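Local coordinates for DNAation factor-related protein 4 (Drosophila melanogaster, PDB 5XPC) that probably acts as an apoptotic DNA endonuclease, and is represented here by its CIDE domain, a module that assembles with copies of itself for DNA fragmentation, at residues Arg10-Thr15 and Glu61-Leu66; Arg19-Gly24 and Ser39-Leu44; Asn28-Leu33 and Phe55-Asp60; Pro46-Ala51 and Phe72-Pro77. All coordinates share one frame; numbering follows the deposited sequence.

Contact 1 (Arg10-Thr15 and Glu61-Leu66); sequences RGYKVT and EYLKSL
Arg10 of strand 10-15 reaches over to the C-terminal end of helix 60-65 and holds the carbonyl of Leu66. Its CB points toward the helix. CG and CD carry the chain on, and a bend at CG-CD (chi3 83°) turns the guanidinium to the helix end. There NH2 donates to Leu66 O at 2.6 Å, with an N-H...O angle of 154°. NH1 donates to the same oxygen at 3.0 Å, less straight. NH1 and NH2 grip it end-on, with the oxygen almost in the guanidinium plane. NH1 also donates to Tyr12 OH at 2.9 Å, tilted from the plane. Leu63 O (3.6 Å) and Lys64 O (3.7 Å) also lie close to Arg10 NH1, without being hydrogen-bonded. Tyr12 meets the helix with its ring. Leu63 CD1 sits over one face, 4.0 Å from the ring centroid, a CH-pi contact. Leu63 CG lies 3.7 Å from Tyr12 OH. Leu30 and Leu33 of helix 30-40 also pack on Leu63, and Leu33 on Tyr12. The cation thus sits among carbonyls at the C-terminal end of the helix. This probably favours the charged guanidinium, while the bond to Tyr12 OH ties the polar grip to the apolar contact beside it.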
loop_
_atom_site.group_PDB
_atom_site.type_symbol
_atom_site.label_atom_id
_atom_site.label_comp_id
_atom_site.label_asym_id
_atom_site.label_seq_id
_atom_site.Cartn_x
_atom_site.Cartn_y
_atom_site.Cartn_z
ATOM N N ARG B 10 -22.459 3.963 9.643
ATOM C CA ARG B 10 -21.488 4.803 8.960
ATOM C C ARG B 10 -22.134 5.399 7.718
ATOM O O ARG B 10 -23.084 4.844 7.166
ATOM C CB ARG B 10 -20.231 4.020 8.572
ATOM C CG ARG B 10 -19.579 3.306 9.747
ATOM C CD ARG B 10 -18.526 2.349 9.241
ATOM N NE ARG B 10 -17.273 3.041 8.985
ATOM C CZ ARG B 10 -16.429 2.732 8.006
ATOM N NH1 ARG B 10 -16.706 1.747 7.158
ATOM N NH2 ARG B 10 -15.304 3.417 7.875
ATOM N N GLY B 11 -21.609 6.545 7.291
ATOM C CA GLY B 11 -22.090 7.197 6.086
ATOM C C GLY B 11 -21.307 6.748 4.861
ATOM O O GLY B 11 -20.081 6.652 4.893
ATOM N N TYR B 12 -22.040 6.486 3.775
ATOM C CA TYR B 12 -21.460 6.075 2.496
ATOM C C TYR B 12 -22.138 6.842 1.366
ATOM O O TYR B 12 -23.229 7.394 1.535
ATOM C CB TYR B 12 -21.616 4.559 2.254
ATOM C CG TYR B 12 -21.031 3.664 3.341
ATOM C CD1 TYR B 12 -21.849 3.050 4.284
ATOM C CD2 TYR B 12 -19.659 3.426 3.413
ATOM C CE1 TYR B 12 -21.314 2.220 5.277
ATOM C CE2 TYR B 12 -19.119 2.594 4.397
ATOM C CZ TYR B 12 -19.948 1.997 5.325
ATOM O OH TYR B 12 -19.402 1.173 6.301
ATOM N N LYS B 13 -21.499 6.860 0.193
ATOM C CA LYS B 13 -22.066 7.506 -0.985
ATOM C C LYS B 13 -22.258 6.472 -2.086
ATOM O O LYS B 13 -21.363 5.654 -2.335
ATOM C CB LYS B 13 -21.177 8.652 -1.477
ATOM C CG LYS B 13 -21.074 9.787 -0.456
ATOM C CD LYS B 13 -20.067 10.846 -0.876
ATOM C CE LYS B 13 -19.911 11.907 0.204
ATOM N NZ LYS B 13 -19.022 13.000 -0.281
ATOM N N VAL B 14 -23.424 6.512 -2.728
ATOM C CA VAL B 14 -23.817 5.537 -3.746
ATOM C C VAL B 14 -24.399 6.274 -4.941
ATOM O O VAL B 14 -25.254 7.157 -4.784
ATOM C CB VAL B 14 -24.840 4.521 -3.202
ATOM C CG1 VAL B 14 -25.287 3.539 -4.311
ATOM C CG2 VAL B 14 -24.260 3.761 -2.014
ATOM N N THR B 15 -23.948 5.903 -6.134
ATOM C CA THR B 15 -24.549 6.389 -7.361
ATOM C C THR B 15 -24.600 5.225 -8.339
ATOM O O THR B 15 -24.128 4.120 -8.048
ATOM C CB THR B 15 -23.765 7.606 -7.899
ATOM O OG1 THR B 15 -24.469 8.212 -8.991
ATOM C CG2 THR B 15 -22.338 7.201 -8.321
ATOM N N GLU B 61 -16.978 -7.492 5.771
ATOM C CA GLU B 61 -15.679 -7.169 6.350
ATOM C C GLU B 61 -14.918 -6.194 5.465
ATOM O O GLU B 61 -14.280 -5.257 5.965
ATOM C CB GLU B 61 -14.869 -8.447 6.575
ATOM C CG GLU B 61 -15.458 -9.388 7.622
ATOM C CD GLU B 61 -16.687 -10.151 7.118
ATOM O OE1 GLU B 61 -16.820 -10.348 5.892
ATOM O OE2 GLU B 61 -17.522 -10.555 7.953
ATOM N N TYR B 62 -14.995 -6.377 4.144
ATOM C CA TYR B 62 -14.369 -5.420 3.242
ATOM C C TYR B 62 -15.024 -4.048 3.359
ATOM O O TYR B 62 -14.329 -3.031 3.442
ATOM C CB TYR B 62 -14.410 -5.902 1.788
ATOM C CG TYR B 62 -13.595 -4.967 0.919
ATOM C CD1 TYR B 62 -12.205 -4.955 1.001
ATOM C CD2 TYR B 62 -14.212 -4.048 0.074
ATOM C CE1 TYR B 62 -11.445 -4.078 0.240
ATOM C CE2 TYR B 62 -13.463 -3.164 -0.694
ATOM C CZ TYR B 62 -12.075 -3.183 -0.598
ATOM O OH TYR B 62 -11.321 -2.312 -1.354
ATOM N N LEU B 63 -16.361 -3.997 3.341
ATOM C CA LEU B 63 -17.056 -2.717 3.475
ATOM C C LEU B 63 -16.577 -1.956 4.705
ATOM O O LEU B 63 -16.273 -0.758 4.642
ATOM C CB LEU B 63 -18.570 -2.929 3.553
ATOM C CG LEU B 63 -19.342 -1.636 3.884
ATOM C CD1 LEU B 63 -19.238 -0.670 2.730
ATOM C CD2 LEU B 63 -20.816 -1.900 4.178
ATOM N N LYS B 64 -16.489 -2.642 5.836
ATOM C CA LYS B 64 -16.134 -1.944 7.063
ATOM C C LYS B 64 -14.654 -1.612 7.144
ATOM O O LYS B 64 -14.256 -0.824 8.009
ATOM C CB LYS B 64 -16.609 -2.775 8.254
ATOM C CG LYS B 64 -18.128 -2.644 8.380
ATOM C CD LYS B 64 -18.781 -3.675 9.263
ATOM C CE LYS B 64 -20.274 -3.364 9.368
ATOM N NZ LYS B 64 -21.065 -4.537 9.844
ATOM N N SER B 65 -13.837 -2.167 6.248
ATOM C CA SER B 65 -12.441 -1.763 6.158
ATOM C C SER B 65 -12.270 -0.442 5.422
ATOM O O SER B 65 -11.199 0.171 5.518
ATOM C CB SER B 65 -11.624 -2.846 5.447
ATOM O OG SER B 65 -11.758 -2.740 4.028
ATOM N N LEU B 66 -13.297 0.003 4.682
ATOM C CA LEU B 66 -13.179 1.207 3.881
ATOM C C LEU B 66 -13.446 2.443 4.728
ATOM O O LEU B 66 -14.171 2.379 5.728
ATOM C CB LEU B 66 -14.154 1.179 2.711
ATOM C CG LEU B 66 -13.919 0.068 1.688
ATOM C CD1 LEU B 66 -15.163 -0.149 0.818
ATOM C CD2 LEU B 66 -12.684 0.400 0.840
#

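Contact 2 (Arg19-Gly24 and Ser39-Leu44); sequences RTRKYG and SKFPLL
Strand 22-27, outermost in the ubiquitin-like sheet of this chain, meets the end of helix 30-40 here, where the chain leaves the helix at Phe41. Beyond it, Tyr23 and Gly24 pair in parallel with a strand of a neighbouring subunit. Lys40 lays its side chain across one face of the Tyr23 ring. Its CG stands over the ring centre, 3.8 Å from the centroid and 6° off the normal, a CH-pi contact. CB and CE flank CG over the same ring, 3.6 Å from CE1 and CE2 of Tyr23 respectively. Phe41 CE2 comes near the edge of that ring, 3.7 Å from Tyr23 CD1, but the two rings meet obliquely (planes at 75°), neither stacked nor T-shaped. Arg21 adds the polar part, its chain bent at chi3 (-65°) to carry the guanidinium to Lys40 O. NH1 donates to that oxygen at 2.8 Å and NH2 at 3.1 Å, both from the same face of the carbonyl plane. NH1 also donates to Tyr23 OH at 2.8 Å. One face of the guanidinium rests on Phe41 CE1, offset toward the rim. The bonds to Lys40 O and Tyr23 OH, both near the guanidinium plane, limit the rotation of that group.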
loop_
_atom_site.group_PDB
_atom_site.type_symbol
_atom_site.label_atom_id
_atom_site.label_comp_id
_atom_site.label_asym_id
_atom_site.label_seq_id
_atom_site.Cartn_x
_atom_site.Cartn_y
_atom_site.Cartn_z
ATOM N N ARG B 19 -24.000 8.033 -13.020
ATOM C CA ARG B 19 -23.945 9.164 -12.093
ATOM C C ARG B 19 -25.176 10.060 -12.239
ATOM O O ARG B 19 -25.085 11.286 -12.159
ATOM C CB ARG B 19 -22.655 9.972 -12.277
ATOM C CG ARG B 19 -21.418 9.391 -11.591
ATOM C CD ARG B 19 -20.872 8.150 -12.308
ATOM N NE ARG B 19 -19.536 7.789 -11.822
ATOM C CZ ARG B 19 -18.873 6.691 -12.179
ATOM N NH1 ARG B 19 -19.419 5.824 -13.026
ATOM N NH2 ARG B 19 -17.666 6.451 -11.681
ATOM N N THR B 20 -26.339 9.440 -12.449
ATOM C CA THR B 20 -27.564 10.195 -12.716
ATOM C C THR B 20 -28.178 10.743 -11.437
ATOM O O THR B 20 -28.710 11.859 -11.430
ATOM C CB THR B 20 -28.599 9.321 -13.421
ATOM O OG1 THR B 20 -29.010 8.266 -12.537
ATOM C CG2 THR B 20 -28.049 8.740 -14.723
ATOM N N ARG B 21 -28.155 9.950 -10.369
ATOM C CA ARG B 21 -28.642 10.344 -9.057
ATOM C C ARG B 21 -27.617 9.904 -8.025
ATOM O O ARG B 21 -26.969 8.862 -8.183
ATOM C CB ARG B 21 -30.022 9.733 -8.757
ATOM C CG ARG B 21 -31.156 10.385 -9.551
ATOM C CD ARG B 21 -32.485 9.652 -9.400
ATOM N NE ARG B 21 -32.456 8.301 -9.958
ATOM C CZ ARG B 21 -32.686 7.196 -9.255
ATOM N NH1 ARG B 21 -32.970 7.279 -7.959
ATOM N NH2 ARG B 21 -32.647 6.005 -9.850
ATOM N N LYS B 22 -27.458 10.712 -6.980
ATOM C CA LYS B 22 -26.377 10.551 -6.013
ATOM C C LYS B 22 -26.960 10.615 -4.612
ATOM O O LYS B 22 -27.641 11.584 -4.270
ATOM C CB LYS B 22 -25.317 11.644 -6.201
ATOM C CG LYS B 22 -24.820 11.760 -7.630
ATOM C CD LYS B 22 -23.785 12.857 -7.795
ATOM C CE LYS B 22 -23.463 13.057 -9.270
ATOM N NZ LYS B 22 -22.138 13.700 -9.486
ATOM N N TYR B 23 -26.713 9.584 -3.811
ATOM C CA TYR B 23 -27.289 9.513 -2.478
ATOM C C TYR B 23 -26.212 9.262 -1.440
ATOM O O TYR B 23 -25.352 8.395 -1.625
ATOM C CB TYR B 23 -28.338 8.409 -2.381
ATOM C CG TYR B 23 -29.492 8.618 -3.312
ATOM C CD1 TYR B 23 -29.537 7.978 -4.549
ATOM C CD2 TYR B 23 -30.533 9.474 -2.973
ATOM C CE1 TYR B 23 -30.602 8.178 -5.413
ATOM C CE2 TYR B 23 -31.599 9.673 -3.829
ATOM C CZ TYR B 23 -31.626 9.024 -5.047
ATOM O OH TYR B 23 -32.689 9.226 -5.905
ATOM N N GLY B 24 -26.270 10.022 -0.348
ATOM C CA GLY B 24 -25.571 9.649 0.868
ATOM C C GLY B 24 -26.504 8.761 1.666
ATOM O O GLY B 24 -27.689 9.074 1.820
ATOM N N SER B 39 -33.449 0.444 -2.979
ATOM C CA SER B 39 -34.652 1.266 -2.895
ATOM C C SER B 39 -34.560 2.461 -3.835
ATOM O O SER B 39 -35.558 2.857 -4.444
ATOM C CB SER B 39 -34.879 1.729 -1.457
ATOM O OG SER B 39 -35.312 0.645 -0.654
ATOM N N LYS B 40 -33.363 3.030 -3.983
ATOM C CA LYS B 40 -33.146 4.195 -4.836
ATOM C C LYS B 40 -32.876 3.828 -6.293
ATOM O O LYS B 40 -33.259 4.588 -7.194
ATOM C CB LYS B 40 -31.978 5.023 -4.283
ATOM C CG LYS B 40 -32.274 5.683 -2.924
ATOM C CD LYS B 40 -33.482 6.605 -3.034
ATOM C CE LYS B 40 -33.671 7.497 -1.796
ATOM N NZ LYS B 40 -33.905 6.701 -0.566
ATOM N N PHE B 41 -32.231 2.683 -6.540
ATOM C CA PHE B 41 -31.894 2.189 -7.879
ATOM C C PHE B 41 -32.461 0.785 -8.033
ATOM O O PHE B 41 -31.800 -0.201 -7.664
ATOM C CB PHE B 41 -30.383 2.160 -8.101
ATOM C CG PHE B 41 -29.711 3.489 -7.879
ATOM C CD1 PHE B 41 -29.664 4.435 -8.898
ATOM C CD2 PHE B 41 -29.128 3.787 -6.661
ATOM C CE1 PHE B 41 -29.043 5.676 -8.706
ATOM C CE2 PHE B 41 -28.498 5.024 -6.460
ATOM C CZ PHE B 41 -28.463 5.962 -7.487
ATOM N N PRO B 42 -33.667 0.646 -8.569
ATOM C CA PRO B 42 -34.288 -0.683 -8.667
ATOM C C PRO B 42 -33.553 -1.611 -9.620
ATOM O O PRO B 42 -33.703 -1.516 -10.842
ATOM C CB PRO B 42 -35.705 -0.366 -9.168
ATOM C CG PRO B 42 -35.956 1.028 -8.721
ATOM C CD PRO B 42 -34.627 1.730 -8.826
ATOM N N LEU B 43 -32.779 -2.540 -9.056
ATOM C CA LEU B 43 -31.977 -3.489 -9.811
ATOM C C LEU B 43 -32.296 -4.903 -9.344
ATOM O O LEU B 43 -32.558 -5.131 -8.159
ATOM C CB LEU B 43 -30.475 -3.213 -9.619
ATOM C CG LEU B 43 -29.965 -1.845 -10.065
ATOM C CD1 LEU B 43 -28.574 -1.575 -9.480
ATOM C CD2 LEU B 43 -29.935 -1.825 -11.581
ATOM N N LEU B 44 -32.254 -5.848 -10.286
ATOM C CA LEU B 44 -32.610 -7.235 -9.991
ATOM C C LEU B 44 -31.631 -7.876 -9.015
ATOM O O LEU B 44 -32.042 -8.570 -8.073
ATOM C CB LEU B 44 -32.655 -8.045 -11.284
ATOM C CG LEU B 44 -33.775 -7.629 -12.225
ATOM C CD1 LEU B 44 -33.625 -8.315 -13.569
ATOM C CD2 LEU B 44 -35.136 -7.932 -11.600
#

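Contact 3 (Asn28-Leu33 and Phe55-Asp60); sequences NSLEML and FEVSDD
Ser29 and Leu30, at the start of helix 30-40, meet Asp60 at the start of helix 60-65. Ser29 is the N-cap of its helix. Its OG, placed between the backbone N and the carbonyl carbon (chi1 75°), accepts from Met32 N at 2.9 Å with an angle of 165°. Ser29 CA lies 3.3 Å from Asp60 OD1. Leu30 follows, and its backbone N donates to the same Asp60 OD1 at 2.8 Å. The donor comes on the anti side of the carboxylate, 29° out of its plane. Asp60 OD2 forms a salt bridge with Lys64, so the two oxygens of this carboxylate have different partners. The Leu30 side chain points toward the other segment. CD2 packs on the backbone of Asp59, 3.6 Å from its C. CD1 passes alongside Val57 CG1 at 4.0 Å. Past Leu30, Leu33 turns to Leu48 and Leu63 in the interior. Across the contact, Asp59 caps the second helix by accepting from Tyr62 N, and its OD2 forms a salt bridge with Lys36 of a neighbouring subunit. This is a meeting of two capped helix N-termini in the ubiquitin-like fold, with the first N-H of one helix held by an acid from the other.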
loop_
_atom_site.group_PDB
_atom_site.type_symbol
_atom_site.label_atom_id
_atom_site.label_comp_id
_atom_site.label_asym_id
_atom_site.label_seq_id
_atom_site.Cartn_x
_atom_site.Cartn_y
_atom_site.Cartn_z
ATOM N N ASN B 28 -25.122 0.118 8.637
ATOM C CA ASN B 28 -24.271 -0.596 9.578
ATOM C C ASN B 28 -23.877 -1.978 9.070
ATOM O O ASN B 28 -23.294 -2.758 9.824
ATOM C CB ASN B 28 -24.958 -0.699 10.946
ATOM C CG ASN B 28 -26.252 -1.497 10.905
ATOM O OD1 ASN B 28 -26.592 -2.105 9.893
ATOM N ND2 ASN B 28 -26.970 -1.514 12.022
ATOM N N SER B 29 -24.195 -2.303 7.816
ATOM C CA SER B 29 -23.812 -3.579 7.227
ATOM C C SER B 29 -23.897 -3.450 5.715
ATOM O O SER B 29 -24.596 -2.578 5.185
ATOM C CB SER B 29 -24.709 -4.727 7.711
ATOM O OG SER B 29 -25.980 -4.673 7.073
ATOM N N LEU B 30 -23.175 -4.333 5.024
ATOM C CA LEU B 30 -23.284 -4.384 3.572
ATOM C C LEU B 30 -24.703 -4.752 3.148
ATOM O O LEU B 30 -25.243 -4.176 2.193
ATOM C CB LEU B 30 -22.271 -5.379 3.007
ATOM C CG LEU B 30 -22.296 -5.614 1.498
ATOM C CD1 LEU B 30 -22.050 -4.309 0.750
ATOM C CD2 LEU B 30 -21.253 -6.675 1.115
ATOM N N GLU B 31 -25.322 -5.703 3.853
ATOM C CA GLU B 31 -26.706 -6.073 3.561
ATOM C C GLU B 31 -27.625 -4.858 3.609
ATOM O O GLU B 31 -28.439 -4.637 2.699
ATOM C CB GLU B 31 -27.177 -7.141 4.547
ATOM C CG GLU B 31 -28.656 -7.454 4.453
ATOM C CD GLU B 31 -29.071 -8.591 5.367
ATOM O OE1 GLU B 31 -28.372 -8.836 6.375
ATOM O OE2 GLU B 31 -30.094 -9.246 5.070
ATOM N N MET B 32 -27.506 -4.052 4.667
ATOM C CA MET B 32 -28.326 -2.847 4.783
ATOM C C MET B 32 -27.999 -1.835 3.686
ATOM O O MET B 32 -28.905 -1.202 3.125
ATOM C CB MET B 32 -28.138 -2.211 6.162
ATOM C CG MET B 32 -28.853 -0.861 6.299
ATOM S SD MET B 32 -28.708 -0.066 7.915
ATOM C CE MET B 32 -29.588 -1.222 8.971
ATOM N N LEU B 33 -26.712 -1.646 3.378
ATOM C CA LEU B 33 -26.348 -0.642 2.383
ATOM C C LEU B 33 -26.896 -1.013 1.017
ATOM O O LEU B 33 -27.401 -0.151 0.286
ATOM C CB LEU B 33 -24.831 -0.469 2.313
ATOM C CG LEU B 33 -24.311 0.612 1.357
ATOM C CD1 LEU B 33 -25.041 1.948 1.583
ATOM C CD2 LEU B 33 -22.796 0.809 1.543
ATOM N N PHE B 55 -13.594 -2.370 -8.246
ATOM C CA PHE B 55 -13.531 -3.618 -7.500
ATOM C C PHE B 55 -14.831 -3.831 -6.734
ATOM O O PHE B 55 -15.390 -2.895 -6.158
ATOM C CB PHE B 55 -12.322 -3.607 -6.552
ATOM C CG PHE B 55 -11.040 -4.031 -7.217
ATOM C CD1 PHE B 55 -10.364 -5.167 -6.795
ATOM C CD2 PHE B 55 -10.539 -3.317 -8.300
ATOM C CE1 PHE B 55 -9.204 -5.578 -7.433
ATOM C CE2 PHE B 55 -9.375 -3.713 -8.935
ATOM C CZ PHE B 55 -8.704 -4.847 -8.504
ATOM N N GLU B 56 -15.326 -5.067 -6.744
ATOM C CA GLU B 56 -16.602 -5.360 -6.106
ATOM C C GLU B 56 -16.424 -5.526 -4.602
ATOM O O GLU B 56 -15.518 -6.233 -4.148
ATOM C CB GLU B 56 -17.225 -6.632 -6.682
ATOM C CG GLU B 56 -18.500 -7.004 -5.937
ATOM C CD GLU B 56 -19.299 -8.083 -6.616
ATOM O OE1 GLU B 56 -19.002 -8.405 -7.788
ATOM O OE2 GLU B 56 -20.216 -8.629 -5.962
ATOM N N VAL B 57 -17.298 -4.884 -3.830
ATOM C CA VAL B 57 -17.333 -5.061 -2.382
ATOM C C VAL B 57 -17.881 -6.452 -2.088
ATOM O O VAL B 57 -19.095 -6.669 -2.148
ATOM C CB VAL B 57 -18.197 -3.975 -1.719
ATOM C CG1 VAL B 57 -18.212 -4.146 -0.212
ATOM C CG2 VAL B 57 -17.712 -2.591 -2.127
ATOM N N SER B 58 -17.004 -7.411 -1.772
ATOM C CA SER B 58 -17.466 -8.799 -1.752
ATOM C C SER B 58 -18.090 -9.224 -0.424
ATOM O O SER B 58 -18.859 -10.191 -0.411
ATOM C CB SER B 58 -16.325 -9.763 -2.105
ATOM O OG SER B 58 -15.399 -9.880 -1.035
ATOM N N ASP B 59 -17.798 -8.549 0.686
ATOM C CA ASP B 59 -18.349 -8.993 1.963
ATOM C C ASP B 59 -18.372 -7.823 2.938
ATOM O O ASP B 59 -17.785 -6.768 2.693
ATOM C CB ASP B 59 -17.579 -10.208 2.546
ATOM C CG ASP B 59 -16.062 -9.972 2.723
ATOM O OD1 ASP B 59 -15.618 -8.824 2.931
ATOM O OD2 ASP B 59 -15.305 -10.975 2.692
ATOM N N ASP B 60 -19.092 -8.024 4.043
ATOM C CA ASP B 60 -19.246 -6.970 5.042
ATOM C C ASP B 60 -17.900 -6.541 5.610
ATOM O O ASP B 60 -17.688 -5.357 5.906
ATOM C CB ASP B 60 -20.163 -7.458 6.161
ATOM C CG ASP B 60 -20.584 -6.348 7.095
ATOM O OD1 ASP B 60 -21.083 -5.315 6.605
ATOM O OD2 ASP B 60 -20.396 -6.504 8.321
#

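Contact 4 (Pro46-Ala51 and Phe72-Pro77); sequences PHLYLA and FIVSGP
Tyr49 and Ile73 form a hydrogen-bonded pair of two antiparallel strands, joined by Tyr49 N to Ile73 O at 2.9 Å and Ile73 N to Tyr49 O at 2.7 Å. His47 and Ser75 form the next hydrogen-bonded pair, with nearly straight bonds. Between them Leu48 and Val74 make a non-hydrogen-bonded pair. Their side chains lie on the inner face, where Leu48 CD2 settles against Val74 CB at 3.9 Å. The same methyl also reaches the base of Phe72, so it fills the dip between the CB atoms of Val74 and Phe72. Farther on, Leu50 CD2 packs against Phe72 CE1 at 3.7 Å, and the two side chains run alongside one another. At the other end Pro46 CB touches Val74 CG2 at 3.9 Å. On the opposite face the Tyr49 ring runs along the partner strand. Ile73 O lies at its edge, near the ring plane, and Tyr49 CE1 rests on Ser75 CB. Tyr49 OH donates to Gly76 O at 2.7 Å, in the carbonyl plane, and also bonds Ala79 N, fixing the ring along the end of strand 71-75. Ala51 CB fits against CG1 and CD1 of Ile73. Helix 30-40 covers Leu48, with Leu30, Leu33 and Ile34 on it. This is one outer pair of the mixed sheet (order 22-27, 10-15, 71-75, 47-50), with short strand 56-57 bonded to Leu48 beyond it, as in the ubiquitin-like fold.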
loop_
_atom_site.group_PDB
_atom_site.type_symbol
_atom_site.label_atom_id
_atom_site.label_comp_id
_atom_site.label_asym_id
_atom_site.label_seq_id
_atom_site.Cartn_x
_atom_site.Cartn_y
_atom_site.Cartn_z
ATOM N N PRO B 46 -28.524 -6.369 -7.197
ATOM C CA PRO B 46 -27.587 -5.263 -6.969
ATOM C C PRO B 46 -26.331 -5.714 -6.235
ATOM O O PRO B 46 -26.387 -6.526 -5.309
ATOM C CB PRO B 46 -28.400 -4.274 -6.121
ATOM C CG PRO B 46 -29.421 -5.127 -5.440
ATOM C CD PRO B 46 -29.784 -6.185 -6.459
ATOM N N HIS B 47 -25.193 -5.173 -6.671
ATOM C CA HIS B 47 -23.923 -5.293 -5.973
ATOM C C HIS B 47 -23.278 -3.920 -5.941
ATOM O O HIS B 47 -23.592 -3.058 -6.764
ATOM C CB HIS B 47 -22.977 -6.279 -6.668
ATOM C CG HIS B 47 -23.432 -7.698 -6.583
ATOM N ND1 HIS B 47 -24.218 -8.285 -7.552
ATOM C CD2 HIS B 47 -23.214 -8.651 -5.650
ATOM C CE1 HIS B 47 -24.463 -9.539 -7.221
ATOM N NE2 HIS B 47 -23.867 -9.786 -6.071
ATOM N N LEU B 48 -22.356 -3.735 -5.000
ATOM C CA LEU B 48 -21.637 -2.478 -4.843
ATOM C C LEU B 48 -20.205 -2.629 -5.341
ATOM O O LEU B 48 -19.546 -3.643 -5.082
ATOM C CB LEU B 48 -21.629 -2.027 -3.379
ATOM C CG LEU B 48 -22.985 -1.678 -2.770
ATOM C CD1 LEU B 48 -22.794 -1.348 -1.300
ATOM C CD2 LEU B 48 -23.637 -0.522 -3.505
ATOM N N TYR B 49 -19.733 -1.619 -6.060
ATOM C CA TYR B 49 -18.391 -1.593 -6.619
ATOM C C TYR B 49 -17.756 -0.257 -6.282
ATOM O O TYR B 49 -18.435 0.770 -6.295
ATOM C CB TYR B 49 -18.414 -1.758 -8.133
ATOM C CG TYR B 49 -19.136 -2.999 -8.613
ATOM C CD1 TYR B 49 -20.520 -3.029 -8.696
ATOM C CD2 TYR B 49 -18.426 -4.136 -8.990
ATOM C CE1 TYR B 49 -21.196 -4.184 -9.155
ATOM C CE2 TYR B 49 -19.083 -5.286 -9.449
ATOM C CZ TYR B 49 -20.464 -5.303 -9.523
ATOM O OH TYR B 49 -21.128 -6.440 -9.978
ATOM N N LEU B 50 -16.453 -0.264 -6.018
ATOM C CA LEU B 50 -15.743 0.991 -5.789
ATOM C C LEU B 50 -15.765 1.841 -7.055
ATOM O O LEU B 50 -15.415 1.365 -8.136
ATOM C CB LEU B 50 -14.299 0.708 -5.380
ATOM C CG LEU B 50 -14.079 0.028 -4.030
ATOM C CD1 LEU B 50 -12.586 -0.174 -3.814
ATOM C CD2 LEU B 50 -14.661 0.895 -2.917
ATOM N N ALA B 51 -16.169 3.111 -6.923
ATOM C CA ALA B 51 -16.109 4.006 -8.078
ATOM C C ALA B 51 -14.669 4.273 -8.510
ATOM O O ALA B 51 -14.421 4.562 -9.687
ATOM C CB ALA B 51 -16.818 5.332 -7.769
ATOM N N PHE B 72 -19.497 4.406 -3.916
ATOM C CA PHE B 72 -19.783 3.142 -4.581
ATOM C C PHE B 72 -20.666 3.366 -5.801
ATOM O O PHE B 72 -21.514 4.264 -5.816
ATOM C CB PHE B 72 -20.489 2.149 -3.635
ATOM C CG PHE B 72 -19.734 1.887 -2.361
ATOM C CD1 PHE B 72 -18.619 1.069 -2.363
ATOM C CD2 PHE B 72 -20.147 2.452 -1.163
ATOM C CE1 PHE B 72 -17.903 0.834 -1.184
ATOM C CE2 PHE B 72 -19.441 2.220 0.013
ATOM C CZ PHE B 72 -18.321 1.406 -0.002
ATOM N N ILE B 73 -20.452 2.537 -6.827
ATOM C CA ILE B 73 -21.402 2.346 -7.918
ATOM C C ILE B 73 -22.241 1.119 -7.593
ATOM O O ILE B 73 -21.692 0.040 -7.320
ATOM C CB ILE B 73 -20.685 2.150 -9.265
ATOM C CG1 ILE B 73 -19.641 3.247 -9.492
ATOM C CG2 ILE B 73 -21.714 2.055 -10.409
ATOM C CD1 ILE B 73 -20.231 4.624 -9.556
ATOM N N VAL B 74 -23.565 1.260 -7.627
ATOM C CA VAL B 74 -24.446 0.103 -7.511
ATOM C C VAL B 74 -24.826 -0.348 -8.915
ATOM O O VAL B 74 -25.170 0.477 -9.774
ATOM C CB VAL B 74 -25.688 0.401 -6.651
ATOM C CG1 VAL B 74 -26.533 1.533 -7.242
ATOM C CG2 VAL B 74 -26.520 -0.883 -6.459
ATOM N N SER B 75 -24.737 -1.651 -9.159
ATOM C CA SER B 75 -24.956 -2.193 -10.494
ATOM C C SER B 75 -25.330 -3.661 -10.368
ATOM O O SER B 75 -25.277 -4.245 -9.285
ATOM C CB SER B 75 -23.706 -2.026 -11.361
ATOM O OG SER B 75 -23.932 -2.478 -12.676
ATOM N N GLY B 76 -25.691 -4.261 -11.501
ATOM C CA GLY B 76 -25.935 -5.680 -11.552
ATOM C C GLY B 76 -24.684 -6.503 -11.318
ATOM O O GLY B 76 -23.647 -6.008 -10.867
ATOM N N PRO B 77 -24.772 -7.794 -11.617
ATOM C CA PRO B 77 -23.665 -8.711 -11.321
ATOM C C PRO B 77 -22.531 -8.599 -12.323
ATOM O O PRO B 77 -22.715 -8.184 -13.472
ATOM C CB PRO B 77 -24.298 -10.105 -11.416
ATOM C CG PRO B 77 -25.714 -9.914 -11.729
ATOM C CD PRO B 77 -25.975 -8.483 -12.088
#

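Overall arrangement
Contact 4 is sheet pairing, near the centre of the chain, and has the largest buried area. Contacts 1 and 2 set helix ends against strands 10-15 and 22-27, neighbours in the same sheet, and stand on opposite sides of the chain's centre. In both, an arginine grips a carbonyl at a helix end while a tyrosine packs beside it. Contact 1 is buried, contact 2 partly so. Contact 3 is a surface contact where helix starts meet and an aspartate accepts an N-H. Contacts 2 and 3 use opposite ends of helix 30-40. Leu63 of contact 1 packs on Leu30 of contact 3, and both contacts touch a neighbouring subunit. Strand 10-15 joins contact 1 to contact 4 through backbone bonds.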